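Local coordinates for penicillin-binding protein activator LpoB (Escherichia coli, PDB 4Q6Z), which probably regulates peptidoglycan synthesis as an outer-membrane lipoprotein needed by the synthase PBP1b, and is represented by the activator's C-terminal domain, at residues Gly5-Met10 against Pro111-Gln116; Gly19-Ser24 against Ala96-Tyr101. All coordinates share one frame; numbering follows the deposited sequence.

Contact 1: residues Gly5-Met10 against Pro111-Gln116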
# COMPACT_ATOMS: atom_id res chain seq x y z
N GLY A 5 -3.53 -8.84 12.22
CA GLY A 5 -4.23 -8.29 13.37
C GLY A 5 -3.94 -6.82 13.56
O GLY A 5 -4.70 -6.13 14.23
N ALA A 6 -2.83 -6.36 12.99
CA ALA A 6 -2.53 -4.91 12.86
C ALA A 6 -3.22 -4.24 11.67
O ALA A 6 -3.60 -3.07 11.74
CB ALA A 6 -1.04 -4.69 12.78
N MET A 7 -3.39 -4.99 10.58
CA MET A 7 -3.81 -4.43 9.30
C MET A 7 -5.32 -4.32 9.20
O MET A 7 -5.83 -3.30 8.77
CB MET A 7 -3.26 -5.27 8.15
CG MET A 7 -1.78 -5.04 7.91
SD MET A 7 -1.06 -6.11 6.65
CE MET A 7 0.55 -5.38 6.41
N GLN A 8 -6.02 -5.38 9.61
CA GLN A 8 -7.50 -5.38 9.58
C GLN A 8 -8.14 -4.16 10.27
O GLN A 8 -9.07 -3.57 9.72
CB GLN A 8 -8.09 -6.66 10.21
CG GLN A 8 -8.06 -7.89 9.32
CD GLN A 8 -8.99 -7.79 8.12
OE1 GLN A 8 -9.77 -6.86 7.99
NE2 GLN A 8 -8.89 -8.77 7.23
N PRO A 9 -7.67 -3.82 11.49
CA PRO A 9 -8.17 -2.59 12.13
C PRO A 9 -7.85 -1.34 11.33
O PRO A 9 -8.66 -0.43 11.29
CB PRO A 9 -7.46 -2.54 13.49
CG PRO A 9 -6.58 -3.74 13.57
CD PRO A 9 -6.78 -4.60 12.37
N MET A 10 -6.67 -1.30 10.72
CA MET A 10 -6.22 -0.13 9.95
C MET A 10 -6.98 0.05 8.64
O MET A 10 -7.39 1.16 8.32
CB MET A 10 -4.72 -0.20 9.66
CG MET A 10 -3.87 0.22 10.84
SD MET A 10 -2.17 0.56 10.37
CE MET A 10 -1.55 -0.97 11.03
N PRO A 111 7.60 -3.51 15.81
CA PRO A 111 7.61 -2.40 14.88
C PRO A 111 6.27 -1.74 14.81
O PRO A 111 5.26 -2.34 15.17
CB PRO A 111 7.89 -3.08 13.54
CG PRO A 111 7.47 -4.50 13.71
CD PRO A 111 7.12 -4.72 15.16
N THR A 112 6.26 -0.54 14.28
CA THR A 112 4.99 0.10 13.94
C THR A 112 4.72 0.05 12.43
O THR A 112 5.59 0.38 11.61
CB THR A 112 4.91 1.52 14.52
OG1 THR A 112 6.09 2.25 14.17
CG2 THR A 112 4.76 1.45 16.07
N LEU A 113 3.52 -0.40 12.07
CA LEU A 113 3.04 -0.32 10.69
C LEU A 113 2.38 1.02 10.38
O LEU A 113 1.48 1.46 11.07
CB LEU A 113 2.03 -1.43 10.48
CG LEU A 113 1.27 -1.49 9.16
CD1 LEU A 113 2.20 -1.50 7.96
CD2 LEU A 113 0.41 -2.74 9.19
N GLN A 114 2.86 1.68 9.35
CA GLN A 114 2.37 2.99 8.99
C GLN A 114 1.81 2.92 7.56
O GLN A 114 2.51 2.51 6.64
CB GLN A 114 3.54 3.99 9.08
CG GLN A 114 3.18 5.33 9.72
CD GLN A 114 2.52 6.28 8.72
OE1 GLN A 114 1.39 6.78 8.91
NE2 GLN A 114 3.25 6.55 7.65
N MET A 115 0.56 3.32 7.37
CA MET A 115 -0.01 3.38 6.02
C MET A 115 -0.34 4.80 5.65
O MET A 115 -0.79 5.56 6.51
CB MET A 115 -1.27 2.57 5.93
CG MET A 115 -1.07 1.08 6.00
SD MET A 115 -2.70 0.28 5.96
CE MET A 115 -2.32 -1.21 6.88
N GLN A 116 -0.14 5.15 4.38
CA GLN A 116 -0.68 6.40 3.83
C GLN A 116 -1.39 6.17 2.53
O GLN A 116 -0.86 5.60 1.60
CB GLN A 116 0.42 7.39 3.53
CG GLN A 116 1.24 7.79 4.72
CD GLN A 116 2.70 7.76 4.34
OE1 GLN A 116 3.27 8.79 3.99
NE2 GLN A 116 3.30 6.56 4.37

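Contact 2: residues Gly19-Ser24 against Ala96-Tyr101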
# COMPACT_ATOMS: atom_id res chain seq x y z
N GLY A 19 -13.00 11.29 3.43
CA GLY A 19 -12.23 11.43 2.17
C GLY A 19 -11.88 10.13 1.44
O GLY A 19 -11.45 10.17 0.27
N VAL A 20 -12.10 8.98 2.09
CA VAL A 20 -11.84 7.69 1.44
C VAL A 20 -13.09 7.09 0.80
O VAL A 20 -14.00 6.70 1.50
CB VAL A 20 -11.25 6.67 2.43
CG1 VAL A 20 -11.01 5.34 1.72
CG2 VAL A 20 -9.95 7.18 3.02
N THR A 21 -13.13 7.00 -0.52
CA THR A 21 -14.30 6.46 -1.18
C THR A 21 -14.07 4.98 -1.41
O THR A 21 -13.05 4.58 -1.95
CB THR A 21 -14.62 7.14 -2.53
OG1 THR A 21 -13.72 6.68 -3.53
CG2 THR A 21 -14.50 8.64 -2.45
N ALA A 22 -15.04 4.17 -1.02
CA ALA A 22 -14.93 2.72 -1.15
C ALA A 22 -15.18 2.30 -2.59
O ALA A 22 -15.71 3.05 -3.41
CB ALA A 22 -15.91 2.02 -0.23
N GLY A 23 -14.77 1.07 -2.89
CA GLY A 23 -14.82 0.54 -4.25
C GLY A 23 -13.86 1.21 -5.22
O GLY A 23 -13.91 0.95 -6.41
N SER A 24 -12.97 2.04 -4.69
CA SER A 24 -11.94 2.66 -5.50
C SER A 24 -10.89 1.65 -5.94
O SER A 24 -10.64 0.64 -5.28
CB SER A 24 -11.24 3.79 -4.76
OG SER A 24 -12.15 4.83 -4.50
N ALA A 96 -5.85 3.90 -11.71
CA ALA A 96 -5.93 3.80 -10.25
C ALA A 96 -6.25 5.15 -9.62
O ALA A 96 -5.87 6.19 -10.12
CB ALA A 96 -4.66 3.23 -9.66
N HIS A 97 -6.96 5.09 -8.52
CA HIS A 97 -7.50 6.28 -7.89
C HIS A 97 -6.67 6.65 -6.70
O HIS A 97 -6.35 7.82 -6.47
CB HIS A 97 -8.94 6.07 -7.41
CG HIS A 97 -9.62 7.33 -6.97
ND1 HIS A 97 -9.62 8.48 -7.73
CD2 HIS A 97 -10.29 7.62 -5.83
CE1 HIS A 97 -10.28 9.43 -7.08
NE2 HIS A 97 -10.70 8.93 -5.93
N TYR A 98 -6.32 5.64 -5.93
CA TYR A 98 -5.43 5.83 -4.82
C TYR A 98 -4.20 5.01 -5.08
O TYR A 98 -4.24 4.05 -5.81
CB TYR A 98 -6.08 5.32 -3.56
CG TYR A 98 -7.34 6.02 -3.17
CD1 TYR A 98 -7.33 7.35 -2.86
CD2 TYR A 98 -8.54 5.33 -3.06
CE1 TYR A 98 -8.48 8.00 -2.47
CE2 TYR A 98 -9.70 5.97 -2.66
CZ TYR A 98 -9.66 7.31 -2.37
OH TYR A 98 -10.80 7.97 -2.00
N VAL A 99 -3.12 5.41 -4.43
CA VAL A 99 -1.97 4.56 -4.20
C VAL A 99 -1.87 4.37 -2.71
O VAL A 99 -1.97 5.34 -1.95
CB VAL A 99 -0.67 5.20 -4.72
CG1 VAL A 99 0.51 4.29 -4.45
CG2 VAL A 99 -0.76 5.53 -6.21
N LEU A 100 -1.65 3.14 -2.27
CA LEU A 100 -1.51 2.88 -0.83
C LEU A 100 -0.08 2.57 -0.46
O LEU A 100 0.46 1.55 -0.86
CB LEU A 100 -2.40 1.75 -0.39
CG LEU A 100 -2.28 1.50 1.11
CD1 LEU A 100 -2.91 2.64 1.90
CD2 LEU A 100 -2.93 0.17 1.45
N TYR A 101 0.54 3.47 0.31
CA TYR A 101 1.84 3.20 0.91
C TYR A 101 1.73 2.57 2.25
O TYR A 101 0.75 2.76 2.94
CB TYR A 101 2.62 4.46 1.05
CG TYR A 101 2.91 5.04 -0.30
CD1 TYR A 101 3.96 4.54 -1.06
CD2 TYR A 101 2.13 6.06 -0.82
CE1 TYR A 101 4.26 5.07 -2.30
CE2 TYR A 101 2.42 6.60 -2.06
CZ TYR A 101 3.49 6.10 -2.80
OH TYR A 101 3.80 6.63 -4.04

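Contact 1: residues Gly5-Met10 against Pro111-Gln116
Met-10 of helix 3-15 lays its terminal methyl against the side chain of Leu-113, CE lying 3.2 Å from Leu-113 CD2 and also touching CG and CB. The bend at the end of the methionine, chi3 -104°, turns that methyl onto the leucine, while the rest of the side chain reaches across from the helix. Leu-113 points its CG away from its own backbone N (chi1 174°), and CD2 sits between Met-7 and Met-10: Met-7 CG is 3.4 Å from the same CD2, the two side chains crossing at about a right angle, and Ala-6 CB lies at 4.3 Å. Further along the strand, Met-115 is extended beyond CG, and this brings its CE to 3.8 Å from Met-10 CB and 4.0 Å from Met-7 CG. The contact is wholly apolar and buried, made by one leucine, three methionines and the methyl of Ala-6. Leu-48 of helix 41-53 touches both Met-7 and Met-115, and Val-133 lies against Ala-6 and Leu-113. The axes of segments 5-10 and 111-116 run at 31° to each other and come within 9.9 Å, the near-aligned packing of a helix on the face of a mixed sheet in a layered alpha-beta fold.

Contact 2: residues Gly19-Ser24 against Ala96-Tyr101
Tyr-98 lays the CD2-CE2 side of its ring against Ser-24, whose CB is 3.4 Å from CE2, and carries its hydroxyl on into the loop 19-24. With CG anti to the carbonyl carbon (chi1 -62°), the ring extends from the start of strand 98-106 to the backbone of that loop. There Thr-21 N donates to Tyr-98 OH over 2.9 Å in an almost straight bond, 176° at the hydrogen. Gly-19 O lies 3.2 Å from the same Tyr-98 OH, at best a weak bond. Ser-24 OG donates to Thr-21 O at 2.7 Å from above the carbonyl plane, closing the loop on itself, and this carbonyl oxygen lies at the edge of the tyrosine ring. His-97 places CD2 over one face of that ring, toward the rim, and the same CD2 is 3.6 Å from Ser-24 OG. A phenylalanine in place of Tyr-98 would probably leave Thr-21 N without its acceptor and the loop backbone less firmly tied to the strand. Leu-26 and Leu-117 pack on the tyrosine. The ring lies against Ser-24, His-97 and these leucines while its hydroxyl accepts a main-chain N-H: a hydroxyl, rather than strand pairing, links segment 19-24 to Tyr-98 just before Val-25's backbone bonds begin.

How the contacts relate
Both contacts tie the N-terminal part of the chain to the same mixed sheet, contact 1 through helix 3-15 and contact 2 through the loop that follows it, and contact 2 is nested within the chain loop closed by contact 1. Their centres are about 16 Å apart. Contact 1 is core, every touching residue being buried, and relies on methionine and leucine side chains; contact 2 is partly buried, with exposed loop residues, and relies on a tyrosine hydroxyl and main-chain groups. Their strands, 98-106 and 111-119, are consecutive and antiparallel neighbours, and the two contacts meet where Gln-116 O lies 2.9 Å from Tyr-101 N, probably hydrogen-bonded.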